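Side-chain contacts in TetR-family transcriptional regulator (PDB 2QIB), which probably binds cis-regulatory DNA through a helix-turn-helix domain and acts as a transcription factor: residues A[135-140]-A[147-152]; A[154-159]-A[187-192]. All blocks are in the same frame, centred on the assembly; numbering follows the deposited sequence.

Interaction 1 of 2, residues A[135-140]-A[147-152]; sequences QILSHL and ARLELV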
loop_
_atom_site.group_PDB
_atom_site.type_symbol
_atom_site.label_atom_id
_atom_site.label_comp_id
_atom_site.label_asym_id
_atom_site.label_seq_id
_atom_site.Cartn_x
_atom_site.Cartn_y
_atom_site.Cartn_z
ATOM N N GLN A 135 1.540 6.821 16.475
ATOM C CA GLN A 135 1.538 8.296 16.486
ATOM C C GLN A 135 0.218 8.889 16.022
ATOM O O GLN A 135 -0.289 9.843 16.612
ATOM C CB GLN A 135 2.701 8.859 15.668
ATOM C CG GLN A 135 4.090 8.617 16.315
ATOM C CD GLN A 135 4.137 9.075 17.801
ATOM O OE1 GLN A 135 3.804 10.202 18.130
ATOM N NE2 GLN A 135 4.535 8.168 18.690
ATOM N N ILE A 136 -0.351 8.316 14.956
ATOM C CA ILE A 136 -1.620 8.831 14.468
ATOM C C ILE A 136 -2.702 8.665 15.530
ATOM O O ILE A 136 -3.403 9.595 15.819
ATOM C CB ILE A 136 -2.034 8.130 13.174
ATOM C CG1 ILE A 136 -1.057 8.556 12.047
ATOM C CG2 ILE A 136 -3.516 8.461 12.843
ATOM C CD1 ILE A 136 -1.102 7.617 10.844
ATOM N N LEU A 137 -2.791 7.498 16.173
ATOM C CA LEU A 137 -3.778 7.347 17.239
ATOM C C LEU A 137 -3.561 8.307 18.403
ATOM O O LEU A 137 -4.522 8.775 18.983
ATOM C CB LEU A 137 -3.805 5.927 17.765
ATOM C CG LEU A 137 -4.301 4.861 16.774
ATOM C CD1 LEU A 137 -4.386 3.533 17.508
ATOM C CD2 LEU A 137 -5.654 5.194 16.150
ATOM N N SER A 138 -2.305 8.571 18.743
ATOM C CA SER A 138 -1.990 9.521 19.823
ATOM C C SER A 138 -2.578 10.901 19.511
ATOM O O SER A 138 -3.200 11.561 20.357
ATOM C CB SER A 138 -0.472 9.617 19.996
ATOM O OG SER A 138 -0.148 10.576 21.008
ATOM N N HIS A 139 -2.391 11.353 18.277
ATOM C CA HIS A 139 -2.903 12.648 17.873
ATOM C C HIS A 139 -4.425 12.689 17.818
ATOM O O HIS A 139 -5.021 13.725 18.160
ATOM C CB HIS A 139 -2.313 13.079 16.544
ATOM C CG HIS A 139 -0.911 13.582 16.654
ATOM N ND1 HIS A 139 -0.618 14.919 16.851
ATOM C CD2 HIS A 139 0.277 12.931 16.623
ATOM C CE1 HIS A 139 0.692 15.067 16.918
ATOM N NE2 HIS A 139 1.260 13.877 16.778
ATOM N N LEU A 140 -5.038 11.571 17.414
ATOM C CA LEU A 140 -6.492 11.453 17.409
ATOM C C LEU A 140 -7.061 11.321 18.818
ATOM O O LEU A 140 -8.282 11.450 19.000
ATOM C CB LEU A 140 -6.956 10.289 16.529
ATOM C CG LEU A 140 -6.680 10.393 15.011
ATOM C CD1 LEU A 140 -6.984 9.045 14.294
ATOM C CD2 LEU A 140 -7.478 11.560 14.370
ATOM N N ALA A 147 -12.787 -0.974 14.998
ATOM C CA ALA A 147 -12.358 -1.617 13.763
ATOM C C ALA A 147 -12.230 -0.663 12.567
ATOM O O ALA A 147 -11.244 -0.728 11.796
ATOM C CB ALA A 147 -13.312 -2.775 13.398
ATOM N N ARG A 148 -13.239 0.187 12.404
ATOM C CA ARG A 148 -13.333 1.055 11.234
ATOM C C ARG A 148 -12.182 2.035 11.245
ATOM O O ARG A 148 -11.570 2.293 10.195
ATOM C CB ARG A 148 -14.675 1.785 11.186
ATOM C CG ARG A 148 -15.779 0.863 10.657
ATOM C CD ARG A 148 -17.182 1.437 10.800
ATOM N NE ARG A 148 -18.135 0.446 10.282
ATOM C CZ ARG A 148 -18.519 -0.659 10.926
ATOM N NH1 ARG A 148 -18.043 -0.948 12.141
ATOM N NH2 ARG A 148 -19.386 -1.500 10.344
ATOM N N LEU A 149 -11.870 2.543 12.435
ATOM C CA LEU A 149 -10.771 3.498 12.578
ATOM C C LEU A 149 -9.439 2.817 12.305
ATOM O O LEU A 149 -8.574 3.376 11.602
ATOM C CB LEU A 149 -10.755 4.134 13.965
ATOM C CG LEU A 149 -9.610 5.128 14.168
ATOM C CD1 LEU A 149 -9.637 6.286 13.121
ATOM C CD2 LEU A 149 -9.679 5.694 15.590
ATOM N N GLU A 150 -9.251 1.623 12.870
ATOM C CA GLU A 150 -8.001 0.900 12.620
ATOM C C GLU A 150 -7.803 0.683 11.124
ATOM O O GLU A 150 -6.704 0.877 10.610
ATOM C CB GLU A 150 -7.955 -0.421 13.365
ATOM C CG GLU A 150 -6.712 -1.209 13.004
ATOM C CD GLU A 150 -6.475 -2.439 13.852
ATOM O OE1 GLU A 150 -7.302 -2.728 14.751
ATOM O OE2 GLU A 150 -5.438 -3.087 13.621
ATOM N N LEU A 151 -8.868 0.316 10.413
ATOM C CA LEU A 151 -8.712 0.022 8.977
ATOM C C LEU A 151 -8.378 1.297 8.194
ATOM O O LEU A 151 -7.479 1.288 7.336
ATOM C CB LEU A 151 -9.987 -0.628 8.451
ATOM C CG LEU A 151 -9.862 -1.137 7.011
ATOM C CD1 LEU A 151 -10.646 -2.435 6.742
ATOM C CD2 LEU A 151 -10.318 -0.052 6.076
ATOM N N VAL A 152 -9.076 2.389 8.488
ATOM C CA VAL A 152 -8.814 3.659 7.798
ATOM C C VAL A 152 -7.364 4.065 8.022
ATOM O O VAL A 152 -6.664 4.428 7.062
ATOM C CB VAL A 152 -9.762 4.784 8.228
ATOM C CG1 VAL A 152 -9.266 6.124 7.660
ATOM C CG2 VAL A 152 -11.164 4.464 7.742
#

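Interaction 2 of 2, residues A[154-159]-A[187-192]; sequences RSWISL and AALMAV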
loop_
_atom_site.group_PDB
_atom_site.type_symbol
_atom_site.label_atom_id
_atom_site.label_comp_id
_atom_site.label_asym_id
_atom_site.label_seq_id
_atom_site.Cartn_x
_atom_site.Cartn_y
_atom_site.Cartn_z
ATOM N N ARG A 154 -4.618 2.228 9.054
ATOM C CA ARG A 154 -3.624 1.355 8.451
ATOM C C ARG A 154 -3.668 1.435 6.920
ATOM O O ARG A 154 -2.614 1.367 6.248
ATOM C CB ARG A 154 -3.805 -0.055 8.975
ATOM C CG ARG A 154 -3.586 -0.168 10.493
ATOM C CD ARG A 154 -3.191 -1.614 10.810
ATOM N NE ARG A 154 -3.006 -1.875 12.240
ATOM C CZ ARG A 154 -1.854 -1.741 12.908
ATOM N NH1 ARG A 154 -0.747 -1.293 12.317
ATOM N NH2 ARG A 154 -1.796 -2.078 14.188
ATOM N N SER A 155 -4.863 1.596 6.358
ATOM C CA SER A 155 -4.969 1.651 4.888
ATOM C C SER A 155 -4.380 2.990 4.385
ATOM O O SER A 155 -3.765 3.022 3.289
ATOM C CB SER A 155 -6.413 1.455 4.389
ATOM O OG SER A 155 -7.224 2.527 4.788
ATOM N N TRP A 156 -4.478 4.041 5.205
ATOM C CA TRP A 156 -3.846 5.325 4.856
ATOM C C TRP A 156 -2.322 5.198 4.871
ATOM O O TRP A 156 -1.650 5.727 3.999
ATOM C CB TRP A 156 -4.267 6.460 5.769
ATOM C CG TRP A 156 -3.623 7.756 5.351
ATOM C CD1 TRP A 156 -4.060 8.664 4.410
ATOM C CD2 TRP A 156 -2.380 8.253 5.844
ATOM N NE1 TRP A 156 -3.143 9.737 4.327
ATOM C CE2 TRP A 156 -2.108 9.477 5.178
ATOM C CE3 TRP A 156 -1.446 7.766 6.783
ATOM C CZ2 TRP A 156 -0.956 10.231 5.452
ATOM C CZ3 TRP A 156 -0.293 8.549 7.059
ATOM C CH2 TRP A 156 -0.068 9.743 6.373
ATOM N N ILE A 157 -1.801 4.516 5.876
ATOM C CA ILE A 157 -0.341 4.232 5.940
ATOM C C ILE A 157 0.101 3.512 4.658
ATOM O O ILE A 157 1.090 3.890 4.050
ATOM C CB ILE A 157 0.039 3.437 7.211
ATOM C CG1 ILE A 157 -0.183 4.327 8.454
ATOM C CG2 ILE A 157 1.507 2.917 7.115
ATOM C CD1 ILE A 157 -0.228 3.555 9.790
ATOM N N SER A 158 -0.662 2.525 4.183
ATOM C CA SER A 158 -0.350 1.868 2.884
ATOM C C SER A 158 -0.414 2.850 1.708
ATOM O O SER A 158 0.408 2.790 0.779
ATOM C CB SER A 158 -1.311 0.697 2.633
ATOM O OG SER A 158 -1.199 -0.278 3.693
ATOM N N LEU A 159 -1.411 3.736 1.738
ATOM C CA LEU A 159 -1.584 4.774 0.719
ATOM C C LEU A 159 -0.335 5.698 0.695
ATOM O O LEU A 159 0.160 6.092 -0.391
ATOM C CB LEU A 159 -2.839 5.625 1.030
ATOM C CG LEU A 159 -3.122 6.654 -0.064
ATOM C CD1 LEU A 159 -3.622 5.917 -1.325
ATOM C CD2 LEU A 159 -4.195 7.594 0.452
ATOM N N ALA A 187 -8.169 12.979 5.539
ATOM C CA ALA A 187 -9.509 13.543 5.867
ATOM C C ALA A 187 -10.597 12.851 5.031
ATOM O O ALA A 187 -11.673 12.442 5.539
ATOM C CB ALA A 187 -9.495 15.052 5.605
ATOM N N ALA A 188 -10.321 12.709 3.740
ATOM C CA ALA A 188 -11.328 12.146 2.840
ATOM C C ALA A 188 -11.636 10.672 3.121
ATOM O O ALA A 188 -12.811 10.292 3.137
ATOM C CB ALA A 188 -10.938 12.382 1.368
ATOM N N LEU A 189 -10.606 9.872 3.367
ATOM C CA LEU A 189 -10.797 8.457 3.752
ATOM C C LEU A 189 -11.609 8.355 5.039
ATOM O O LEU A 189 -12.510 7.540 5.130
ATOM C CB LEU A 189 -9.473 7.697 3.887
ATOM C CG LEU A 189 -8.714 7.593 2.556
ATOM C CD1 LEU A 189 -7.350 6.977 2.768
ATOM C CD2 LEU A 189 -9.501 6.816 1.472
HETATM N N MSE A 190 -11.305 9.206 6.019
HETATM C CA MSE A 190 -12.071 9.189 7.255
HETATM C C MSE A 190 -13.510 9.613 6.998
HETATM O O MSE A 190 -14.443 9.023 7.543
HETATM C CB MSE A 190 -11.435 10.111 8.288
HETATM C CG MSE A 190 -9.995 9.742 8.543
HETATM SE SE MSE A 190 -9.886 8.623 10.121
HETATM C CE MSE A 190 -10.229 10.234 11.269
ATOM N N ALA A 191 -13.709 10.651 6.191
ATOM C CA ALA A 191 -15.070 11.103 5.881
ATOM C C ALA A 191 -15.915 10.041 5.165
ATOM O O ALA A 191 -17.124 9.933 5.408
ATOM C CB ALA A 191 -15.044 12.349 5.066
ATOM N N VAL A 192 -15.294 9.286 4.273
ATOM C CA VAL A 192 -15.997 8.215 3.568
ATOM C C VAL A 192 -16.499 7.180 4.579
ATOM O O VAL A 192 -17.668 6.784 4.542
ATOM C CB VAL A 192 -15.115 7.559 2.464
ATOM C CG1 VAL A 192 -15.739 6.276 1.955
ATOM C CG2 VAL A 192 -14.941 8.547 1.307
#

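Interaction 1 of 2, residues A[135-140]-A[147-152]
Leu137 and Leu140 of helix 119-140 meet Leu149 of helix 147-168 where the backbones come no closer than 9.0 Å, between the CA atoms of Leu137 and Glu150. These are two consecutive helices of the all-helical C-terminal domain of a TetR-family regulator, joined by a six-residue non-helical link. At such a separation the backbones do not meet, and the contact is carried by three buried leucines. Leu149 is the shared partner: it points toward helix 119-140 and divides its two methyls between two residues one turn apart. Its CG lies anti to the backbone N (chi1 179°), which carries the fork toward helix 119-140. Leu140 meets it tip to tip, CD1 lying 4.0 Å from Leu149 CD1. Leu137 instead runs past Leu149 in the opposite sense. Around this apolar trio, Val142 and Pro145 of the link pack on Leu149 and Leu137, while Met200 and Leu203 of helix 198-209 add to the cover of Leu149. Glu150 turns away, pairing with Arg154 and with Arg172 of the second subunit. The second methyl of the fork closes the contact, Leu149 CD2 resting 4.1 Å from Leu137 CD2.

Interaction 2 of 2, residues A[154-159]-A[187-192]
Leu189 reaches from helix 175-194 to helix 147-168 and meets Trp156 and Leu159 with a single methyl, CD1. That methyl lies 4.0 Å from Trp156 CD1, at the edge of the indole and near its plane, so the leucine abuts the rim of the ring instead of covering a face. The same CD1 is 4.0 Å from Leu159 CD2, one helical turn further along. The Leu189 side chain crosses that of Trp156 at about a right angle and that of Leu159 at a slant. All three residues are buried, and no hydrogen bond spans the two segments; the nearest CA atoms, those of Trp156 and Leu189, are 7.7 Å apart.

Both residues of helix 147-168 hold CG anti to the backbone N (chi1 -179° for Trp156, -176° for Leu159), so the indole and the isobutyl group leave the helix in similar fashion and present neighbouring surfaces to the one methyl. The indole is further fixed by its polar end: NE1 is hydrogen-bonded to the carbonyl O of Leu182, an earlier residue of helix 175-194, and Phe186 of that helix meets the ring edge-to-face. Polar and apolar contacts thus join the same two helices. A hexaethylene glycol, probably from the crystallisation liquor, lies about 4 Å from the Trp156 side chain and may mark a pocket, consistent with the ligand-binding role of this domain in many TetR relatives.

Helix 147-168 also faces the second subunit here, Leu159 packing on Ser155 of that chain, and the OG atoms of Ser158 and of Ser162 of that chain are hydrogen-bonded. Within the chain, Ile136 of helix 119-140 and Leu88 and Met92 of helix 84-101 also pack on Trp156.

How the interactions relate
From the N terminus, the chain passes the predicted helix-turn-helix before reaching helix 119-140. Interaction 1 closes first, over the short link 141-146, and joins consecutive helices. Interaction 2 opens just two residues later and closes a longer, largely helical excursion of 27 residues, bringing helix 175-194 back against helix 147-168. The two loops follow in series, neither nested nor crossed, with helix 147-168 common to both. Their centres lie about 10 Å apart and the two contacts touch: the selenium of Met190, a selenomethionine, is 3.6 Å from Val152 CG1 and 3.8 Å from Leu149 CD1. Together they tie three helices of the C-terminal domain beside the second subunit.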